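PDB 5TNV: AP endonuclease, family protein 2 from Mycobacterium smegmatis, which binds magnesium in a xylose isomerase-like TIM barrel and, judging from its family, may have endonuclease activity. Local coordinates for residues P273-R286 against E312-A324. Sequence-based numbering, arbitrary orientation.
Sequences PLKYGYVNYRQIIR and ENREYILQVLTSA
R282 NH1 donates to Q319 OE1 at 2.9 Å, almost straight at 175°. The bond uses a lone pair of the amide oxygen, which lies in the guanidinium plane. The R282 chain bends at its third torsion (chi3 -54°), which turns the guanidinium toward Q319. A water joins R282 NH2, Q319 OE1 and Y316 O. R282 NH2 also forms a salt bridge with D305 of a second subunit. Near the N-terminal end of segment 312-324, N313 OD1 accepts from L274 N (2.9 Å), the donor lying above the carbonyl plane. A water links N313 OD1 to K275 N. In one of two conformers R286 NH1 makes a weak, doubtful bond to S323 OG, and one face of the R286 guanidinium, near its rim, lies over A324 CA. S323 has its stronger polar partner in E63 of the second subunit.

The Y316 ring fills the middle. L274 CD1 touches Y316 CD2 at 3.7 Å, and K275 CE touches Y316 CD1 at 3.6 Å. Y281 CB meets the ring edge. Y316 OH is hydrogen-bonded to the D305 carboxylate of the second subunit. L274 CD1 packs on I317 CG1. I285 CG2 touches both V320 CG1 (3.8 Å) and L321 CD2 (3.9 Å).

Helix 281-286 and helix 312-324 cross at -55°, with axes 10.0 Å apart. They are neighbouring outer helices of the TIM barrel, joined through strand 297-299, and help form a subunit interface.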
ATOM      1  N   PRO A 273       3.667  -4.939   0.188  1.00  3.17           N
ATOM      2  CA  PRO A 273       5.125  -4.838   0.017  1.00  3.58           C
ATOM      3  C   PRO A 273       5.866  -4.729   1.343  1.00  3.16           C
ATOM      4  O   PRO A 273       5.367  -4.179   2.331  1.00  3.46           O
ATOM      5  CB  PRO A 273       5.283  -3.568  -0.805  1.00  4.22           C
ATOM      6  CG  PRO A 273       3.996  -3.499  -1.623  1.00  4.09           C
ATOM      7  CD  PRO A 273       2.946  -4.028  -0.691  1.00  3.90           C
ATOM      8  N   LEU A 274       7.110  -5.216   1.331  1.00  3.44           N
ATOM      9  CA  LEU A 274       7.980  -5.075   2.481  1.00  3.44           C
ATOM     10  C   LEU A 274       7.974  -3.649   3.053  1.00  3.51           C
ATOM     11  O   LEU A 274       7.916  -3.488   4.280  1.00  3.70           O
ATOM     12  CB  LEU A 274       9.431  -5.465   2.192  1.00  3.68           C
ATOM     13  CG  LEU A 274       9.674  -6.913   1.742  1.00  3.72           C
ATOM     14  CD1 LEU A 274      11.162  -7.146   1.536  1.00  6.03           C
ATOM     15  CD2 LEU A 274       9.084  -7.929   2.695  1.00  5.40           C
ATOM     16  N   LYS A 275       8.055  -2.641   2.195  1.00  3.40           N
ATOM     17  CA  LYS A 275       8.172  -1.263   2.648  1.00  3.49           C
ATOM     18  C   LYS A 275       6.968  -0.763   3.454  1.00  3.50           C
ATOM     19  O   LYS A 275       7.093   0.208   4.168  1.00  4.20           O
ATOM     20  CB  LYS A 275       8.388  -0.346   1.427  1.00  4.28           C
ATOM     21  CG  LYS A 275       8.839   1.091   1.782  1.00  4.75           C
ATOM     22  CD  LYS A 275       9.127   1.929   0.565  1.00  5.67           C
ATOM     23  CE  LYS A 275      10.276   1.477  -0.241  1.00  5.95           C
ATOM     24  NZ  LYS A 275      10.586   2.344  -1.385  1.00  8.08           N
ATOM     25  N   TYR A 276       5.794  -1.382   3.251  1.00  3.42           N
ATOM     26  CA  TYR A 276       4.525  -0.812   3.742  1.00  3.72           C
ATOM     27  C   TYR A 276       3.887  -1.563   4.870  1.00  3.66           C
ATOM     28  O   TYR A 276       2.893  -1.064   5.428  1.00  4.25           O
ATOM     29  CB  TYR A 276       3.508  -0.670   2.590  1.00  3.87           C
ATOM     30  CG  TYR A 276       3.975   0.076   1.390  1.00  3.93           C
ATOM     31  CD1 TYR A 276       4.910   1.122   1.458  1.00  4.05           C
ATOM     32  CD2 TYR A 276       3.492  -0.273   0.151  1.00  5.36           C
ATOM     33  CE1 TYR A 276       5.326   1.790   0.319  1.00  4.35           C
ATOM     34  CE2 TYR A 276       3.932   0.372  -0.994  1.00  6.20           C
ATOM     35  CZ  TYR A 276       4.840   1.406  -0.922  1.00  5.03           C
ATOM     36  OH  TYR A 276       5.234   2.003  -2.077  1.00  7.30           O
ATOM     37  N   GLY A 277       4.346  -2.766   5.218  1.00  3.73           N
ATOM     38  CA  GLY A 277       3.709  -3.551   6.238  1.00  3.83           C
ATOM     39  C   GLY A 277       4.208  -3.279   7.644  1.00  3.55           C
ATOM     40  O   GLY A 277       4.956  -2.313   7.870  1.00  4.21           O
ATOM     41  N   TYR A 278       3.777  -4.083   8.576  1.00  3.70           N
ATOM     42  CA  TYR A 278       4.022  -3.849  10.025  1.00  4.10           C
ATOM     43  C   TYR A 278       5.489  -4.038  10.400  1.00  3.86           C
ATOM     44  O   TYR A 278       6.017  -3.309  11.258  1.00  5.19           O
ATOM     45  CB  TYR A 278       3.125  -4.778  10.827  1.00  4.01           C
ATOM     46  CG  TYR A 278       3.111  -4.478  12.313  1.00  3.91           C
ATOM     47  CD1 TYR A 278       2.470  -3.358  12.784  1.00  4.57           C
ATOM     48  CD2 TYR A 278       3.706  -5.328  13.245  1.00  4.91           C
ATOM     49  CE1 TYR A 278       2.455  -3.079  14.158  1.00  4.84           C
ATOM     50  CE2 TYR A 278       3.686  -5.062  14.586  1.00  6.25           C
ATOM     51  CZ  TYR A 278       3.054  -3.916  15.053  1.00  5.01           C
ATOM     52  OH  TYR A 278       3.068  -3.695  16.419  1.00  6.00           O
ATOM     53  N   VAL A 279       6.170  -5.030   9.831  1.00  4.06           N
ATOM     54  CA  VAL A 279       7.591  -5.211  10.101  1.00  4.02           C
ATOM     55  C   VAL A 279       8.367  -4.054   9.480  1.00  3.82           C
ATOM     56  O   VAL A 279       8.026  -3.643   8.354  1.00  4.35           O
ATOM     57  CB  VAL A 279       8.089  -6.535   9.498  1.00  4.01           C
ATOM     58  CG1 VAL A 279       9.583  -6.754   9.858  1.00  4.83           C
ATOM     59  CG2 VAL A 279       7.267  -7.728   9.943  1.00  4.60           C
ATOM     60  N   ASN A 280       9.388  -3.552  10.170  1.00  3.90           N
ATOM     61  CA  ASN A 280      10.347  -2.613   9.598  1.00  3.91           C
ATOM     62  C   ASN A 280      11.514  -3.412   9.041  1.00  3.70           C
ATOM     63  O   ASN A 280      12.462  -3.737   9.771  1.00  4.26           O
ATOM     64  CB  ASN A 280      10.806  -1.591  10.619  1.00  4.12           C
ATOM     65  CG  ASN A 280      11.710  -0.548   9.965  1.00  4.48           C
ATOM     66  OD1 ASN A 280      12.329  -0.775   8.920  1.00  4.55           O
ATOM     67  ND2 ASN A 280      11.846   0.624  10.602  1.00  5.84           N
ATOM     68  N   TYR A 281      11.441  -3.783   7.755  1.00  4.20           N
ATOM     69  CA  TYR A 281      12.494  -4.632   7.206  1.00  4.13           C
ATOM     70  C   TYR A 281      13.787  -3.875   6.941  1.00  4.15           C
ATOM     71  O   TYR A 281      14.833  -4.548   6.731  1.00  4.39           O
ATOM     72  CB  TYR A 281      12.003  -5.367   5.958  1.00  4.51           C
ATOM     73  CG  TYR A 281      11.229  -6.637   6.306  1.00  3.93           C
ATOM     74  CD1 TYR A 281      11.905  -7.746   6.817  1.00  4.24           C
ATOM     75  CD2 TYR A 281       9.870  -6.743   6.140  1.00  3.89           C
ATOM     76  CE1 TYR A 281      11.249  -8.905   7.126  1.00  4.37           C
ATOM     77  CE2 TYR A 281       9.183  -7.913   6.453  1.00  4.04           C
ATOM     78  CZ  TYR A 281       9.880  -8.990   6.942  1.00  3.83           C
ATOM     79  OH  TYR A 281       9.254 -10.187   7.262  1.00  4.30           O
ATOM     80  N   ARG A 282      13.794  -2.537   6.930  1.00  4.31           N
ATOM     81  CA  ARG A 282      15.077  -1.819   6.870  1.00  4.71           C
ATOM     82  C   ARG A 282      15.858  -2.122   8.147  1.00  4.93           C
ATOM     83  O   ARG A 282      17.019  -2.512   8.138  1.00  5.56           O
ATOM     84  CB  ARG A 282      14.829  -0.333   6.630  1.00  4.54           C
ATOM     85  CG  ARG A 282      16.110   0.472   6.432  1.00  4.75           C
ATOM     86  CD  ARG A 282      15.807   1.978   6.183  1.00  4.79           C
ATOM     87  NE  ARG A 282      14.875   2.105   5.094  1.00  4.60           N
ATOM     88  CZ  ARG A 282      15.151   1.955   3.819  1.00  4.58           C
ATOM     89  NH1 ARG A 282      16.395   1.959   3.383  1.00  5.26           N
ATOM     90  NH2 ARG A 282      14.156   1.844   2.973  1.00  5.81           N
ATOM     91  N   GLN A 283      15.198  -1.929   9.301  1.00  5.08           N
ATOM     92  CA  GLN A 283      15.813  -2.235  10.582  1.00  5.39           C
ATOM     93  C   GLN A 283      16.134  -3.717  10.684  1.00  4.90           C
ATOM     94  O   GLN A 283      17.208  -4.099  11.173  1.00  5.58           O
ATOM     95  CB  GLN A 283      14.910  -1.810  11.713  1.00  6.65           C
ATOM     96  CG  GLN A 283      14.761  -0.340  11.938  1.00 13.05           C
ATOM     97  CD  GLN A 283      13.715   0.011  13.010  1.00 13.89           C
ATOM     98  OE1 GLN A 283      12.977  -0.877  13.522  1.00 18.23           O
ATOM     99  NE2 GLN A 283      13.629   1.264  13.350  1.00 18.29           N
ATOM    100  N   ILE A 284      15.217  -4.585  10.277  1.00  4.85           N
ATOM    101  CA  ILE A 284      15.405  -6.029  10.499  1.00  4.82           C
ATOM    102  C   ILE A 284      16.466  -6.613   9.554  1.00  4.63           C
ATOM    103  O   ILE A 284      17.256  -7.458  10.011  1.00  5.17           O
ATOM    104  CB  ILE A 284      14.042  -6.753  10.463  1.00  5.48           C
ATOM    105  CG1 ILE A 284      13.154  -6.309  11.627  1.00  6.99           C
ATOM    106  CG2 ILE A 284      14.222  -8.253  10.378  1.00  6.89           C
ATOM    107  CD1 ILE A 284      13.698  -6.512  12.980  1.00 11.41           C
ATOM    108  N   ILE A 285      16.520  -6.212   8.302  1.00  4.72           N
ATOM    109  CA  ILE A 285      17.609  -6.685   7.441  1.00  4.32           C
ATOM    110  C   ILE A 285      18.933  -6.204   7.988  1.00  4.78           C
ATOM    111  O   ILE A 285      19.906  -6.957   8.030  1.00  5.57           O
ATOM    112  CB  ILE A 285      17.394  -6.276   5.978  1.00  4.60           C
ATOM    113  CG1 ILE A 285      16.207  -7.019   5.367  1.00  4.70           C
ATOM    114  CG2 ILE A 285      18.652  -6.482   5.146  1.00  5.54           C
ATOM    115  CD1 ILE A 285      15.712  -6.407   4.073  1.00  5.29           C
ATOM    116  N   ARG A 286      19.029  -4.928   8.439  1.00  5.42           N
ATOM    117  CA  ARG A 286      20.295  -4.477   8.991  0.50  6.26           C
ATOM    118  C   ARG A 286      20.660  -5.253  10.235  1.00  6.23           C
ATOM    119  O   ARG A 286      21.850  -5.588  10.430  1.00  7.43           O
ATOM    120  CB  ARG A 286      20.248  -2.973   9.298  0.50  6.06           C
ATOM    121  CG  ARG A 286      20.539  -2.113   8.072  0.50  4.40           C
ATOM    122  CD  ARG A 286      20.206  -0.660   8.343  0.50  5.31           C
ATOM    123  NE  ARG A 286      20.839   0.156   7.312  0.50  5.94           N
ATOM    124  CZ  ARG A 286      22.031   0.707   7.312  0.50  4.97           C
ATOM    125  NH1 ARG A 286      22.414   1.402   6.239  0.50  6.21           N
ATOM    126  NH2 ARG A 286      22.870   0.618   8.311  0.50  7.52           N
ATOM    127  N   GLU A 312       8.810  -5.812  -6.587  1.00  4.07           N
ATOM    128  CA  GLU A 312       9.090  -4.592  -5.824  1.00  4.17           C
ATOM    129  C   GLU A 312       9.918  -4.925  -4.600  1.00  3.85           C
ATOM    130  O   GLU A 312      10.847  -4.167  -4.220  1.00  4.17           O
ATOM    131  CB  GLU A 312       7.806  -3.881  -5.447  1.00  5.30           C
ATOM    132  CG  GLU A 312       7.110  -3.216  -6.584  1.00  7.96           C
ATOM    133  CD  GLU A 312       5.989  -2.251  -6.234  1.00  8.52           C
ATOM    134  OE1 GLU A 312       5.615  -2.169  -5.102  1.00  8.82           O
ATOM    135  OE2 GLU A 312       5.497  -1.591  -7.185  1.00 13.88           O
ATOM    136  N   ASN A 313       9.613  -6.029  -3.928  1.00  3.69           N
ATOM    137  CA  ASN A 313      10.355  -6.426  -2.744  1.00  3.77           C
ATOM    138  C   ASN A 313      11.808  -6.705  -3.041  1.00  3.58           C
ATOM    139  O   ASN A 313      12.691  -6.370  -2.227  1.00  4.08           O
ATOM    140  CB  ASN A 313       9.678  -7.632  -2.080  1.00  3.90           C
ATOM    141  CG  ASN A 313       8.357  -7.275  -1.412  1.00  3.68           C
ATOM    142  OD1 ASN A 313       8.005  -6.100  -1.252  1.00  3.79           O
ATOM    143  ND2 ASN A 313       7.637  -8.305  -0.980  1.00  4.04           N
ATOM    144  N   ARG A 314      12.117  -7.281  -4.215  1.00  3.86           N
ATOM    145  CA  ARG A 314      13.507  -7.515  -4.567  1.00  4.07           C
ATOM    146  C   ARG A 314      14.260  -6.181  -4.682  1.00  4.42           C
ATOM    147  O   ARG A 314      15.362  -6.020  -4.157  1.00  4.49           O
ATOM    148  CB  ARG A 314      13.615  -8.287  -5.892  1.00  4.52           C
ATOM    149  CG  ARG A 314      15.042  -8.260  -6.436  1.00  5.64           C
ATOM    150  CD  ARG A 314      15.190  -8.982  -7.784  1.00  5.96           C
ATOM    151  NE  ARG A 314      16.501  -8.614  -8.402  1.00  6.21           N
ATOM    152  CZ  ARG A 314      16.685  -7.465  -9.001  1.00  6.62           C
ATOM    153  NH1 ARG A 314      15.751  -6.591  -9.166  1.00  7.97           N
ATOM    154  NH2 ARG A 314      17.893  -7.217  -9.455  1.00  9.63           N
ATOM    155  N   GLU A 315      13.664  -5.216  -5.388  1.00  4.14           N
ATOM    156  CA  GLU A 315      14.309  -3.914  -5.534  1.00  4.70           C
ATOM    157  C   GLU A 315      14.523  -3.263  -4.173  1.00  4.29           C
ATOM    158  O   GLU A 315      15.541  -2.608  -3.939  1.00  5.00           O
ATOM    159  CB  GLU A 315      13.516  -3.018  -6.468  1.00  5.23           C
ATOM    160  CG  GLU A 315      13.586  -3.471  -7.901  1.00  7.50           C
ATOM    161  CD  GLU A 315      12.826  -2.618  -8.874  1.00 11.69           C
ATOM    162  OE1 GLU A 315      12.194  -1.667  -8.439  1.00 20.20           O
ATOM    163  OE2 GLU A 315      12.855  -2.943 -10.095  1.00 17.09           O
ATOM    164  N   TYR A 316      13.545  -3.407  -3.282  1.00  3.94           N
ATOM    165  CA  TYR A 316      13.627  -2.886  -1.924  1.00  4.43           C
ATOM    166  C   TYR A 316      14.808  -3.469  -1.174  1.00  4.07           C
ATOM    167  O   TYR A 316      15.596  -2.735  -0.569  1.00  4.51           O
ATOM    168  CB  TYR A 316      12.295  -3.187  -1.230  1.00  4.82           C
ATOM    169  CG  TYR A 316      12.306  -2.840   0.243  1.00  4.19           C
ATOM    170  CD1 TYR A 316      11.973  -1.551   0.634  1.00  6.26           C
ATOM    171  CD2 TYR A 316      12.625  -3.739   1.237  1.00  4.87           C
ATOM    172  CE1 TYR A 316      11.974  -1.162   1.949  1.00  5.93           C
ATOM    173  CE2 TYR A 316      12.587  -3.372   2.558  1.00  5.15           C
ATOM    174  CZ  TYR A 316      12.259  -2.075   2.919  1.00  4.44           C
ATOM    175  OH  TYR A 316      12.222  -1.734   4.252  1.00  5.67           O
ATOM    176  N   ILE A 317      14.913  -4.792  -1.170  1.00  3.95           N
ATOM    177  CA  ILE A 317      16.004  -5.469  -0.471  1.00  4.32           C
ATOM    178  C   ILE A 317      17.343  -5.005  -1.037  1.00  4.05           C
ATOM    179  O   ILE A 317      18.290  -4.743  -0.287  1.00  4.59           O
ATOM    180  CB  ILE A 317      15.848  -7.005  -0.538  1.00  4.30           C
ATOM    181  CG1 ILE A 317      14.586  -7.474   0.181  1.00  3.94           C
ATOM    182  CG2 ILE A 317      17.084  -7.715  -0.020  1.00  5.15           C
ATOM    183  CD1 ILE A 317      14.181  -8.880  -0.142  1.00  5.32           C
ATOM    184  N   LEU A 318      17.456  -4.907  -2.359  1.00  4.60           N
ATOM    185  CA  LEU A 318      18.708  -4.491  -2.966  0.50  4.99           C
ATOM    186  C   LEU A 318      19.085  -3.094  -2.463  1.00  4.95           C
ATOM    187  O   LEU A 318      20.271  -2.878  -2.180  1.00  5.68           O
ATOM    188  CB  LEU A 318      18.554  -4.597  -4.480  0.50  5.09           C
ATOM    189  CG  LEU A 318      19.730  -4.079  -5.307  0.50  5.00           C
ATOM    190  CD1 LEU A 318      20.964  -4.917  -5.030  0.50  5.87           C
ATOM    191  CD2 LEU A 318      19.339  -4.032  -6.777  0.50  6.50           C
ATOM    192  N   GLN A 319      18.169  -2.161  -2.331  1.00  4.83           N
ATOM    193  CA  GLN A 319      18.533  -0.826  -1.823  1.00  4.98           C
ATOM    194  C   GLN A 319      18.976  -0.945  -0.381  1.00  4.69           C
ATOM    195  O   GLN A 319      19.943  -0.243   0.021  1.00  5.21           O
ATOM    196  CB  GLN A 319      17.383   0.157  -2.027  1.00  5.86           C
ATOM    197  CG  GLN A 319      17.773   1.596  -1.704  1.00  6.20           C
ATOM    198  CD  GLN A 319      17.810   2.016  -0.236  1.00  5.71           C
ATOM    199  OE1 GLN A 319      17.062   1.500   0.606  1.00  5.81           O
ATOM    200  NE2 GLN A 319      18.707   2.916   0.093  1.00  6.21           N
ATOM    201  N   VAL A 320      18.270  -1.654   0.465  1.00  4.52           N
ATOM    202  CA  VAL A 320      18.616  -1.768   1.869  1.00  4.93           C
ATOM    203  C   VAL A 320      20.037  -2.347   1.991  1.00  4.84           C
ATOM    204  O   VAL A 320      20.862  -1.833   2.754  1.00  5.14           O
ATOM    205  CB  VAL A 320      17.576  -2.613   2.640  1.00  4.92           C
ATOM    206  CG1 VAL A 320      18.047  -2.928   4.059  1.00  5.85           C
ATOM    207  CG2 VAL A 320      16.222  -1.902   2.700  1.00  5.25           C
ATOM    208  N   LEU A 321      20.298  -3.416   1.262  1.00  4.91           N
ATOM    209  CA  LEU A 321      21.615  -4.073   1.288  1.00  5.32           C
ATOM    210  C   LEU A 321      22.690  -3.147   0.777  1.00  5.59           C
ATOM    211  O   LEU A 321      23.794  -3.089   1.333  1.00  6.39           O
ATOM    212  CB  LEU A 321      21.629  -5.356   0.444  1.00  5.58           C
ATOM    213  CG  LEU A 321      20.796  -6.526   0.946  1.00  5.31           C
ATOM    214  CD1 LEU A 321      20.846  -7.666  -0.052  1.00  6.66           C
ATOM    215  CD2 LEU A 321      21.234  -7.025   2.339  1.00  6.61           C
ATOM    216  N   THR A 322      22.392  -2.418  -0.295  1.00  5.63           N
ATOM    217  CA  THR A 322      23.412  -1.529  -0.891  1.00  6.22           C
ATOM    218  C   THR A 322      23.854  -0.513   0.158  1.00  5.92           C
ATOM    219  O   THR A 322      25.055  -0.292   0.374  1.00  7.26           O
ATOM    220  CB  THR A 322      22.887  -0.838  -2.130  1.00  6.59           C
ATOM    221  OG1 THR A 322      22.617  -1.824  -3.144  1.00  7.61           O
ATOM    222  CG2 THR A 322      23.850   0.202  -2.703  1.00  7.83           C
ATOM    223  N   SER A 323      22.900   0.118   0.822  1.00  5.38           N
ATOM    224  CA  SER A 323      23.222   1.080   1.866  1.00  5.66           C
ATOM    225  C   SER A 323      23.992   0.437   3.039  1.00  6.04           C
ATOM    226  O   SER A 323      24.967   0.978   3.528  1.00  7.86           O
ATOM    227  CB  SER A 323      21.952   1.758   2.358  1.00  5.57           C
ATOM    228  OG  SER A 323      22.251   2.599   3.459  1.00  6.62           O
ATOM    229  N   ALA A 324      23.544  -0.733   3.495  1.00  5.74           N
ATOM    230  CA  ALA A 324      24.106  -1.367   4.680  1.00  6.73           C
ATOM    231  C   ALA A 324      25.506  -1.893   4.433  1.00  7.58           C
ATOM    232  O   ALA A 324      26.296  -1.986   5.382  1.00 11.53           O
ATOM    233  CB  ALA A 324      23.233  -2.531   5.127  1.00  7.73           C
TER
HETATM  234  O   HOH W   1       8.803  -3.326  -0.545  1.00  4.77           O
HETATM  235  O   HOH W   2       6.685  -0.605  -3.322  1.00 20.30           O
HETATM  236  O   HOH W   3      14.685   0.319   0.270  1.00 11.28           O
HETATM  237  O   HOH W   4      19.982   0.025   4.826  1.00  7.73           O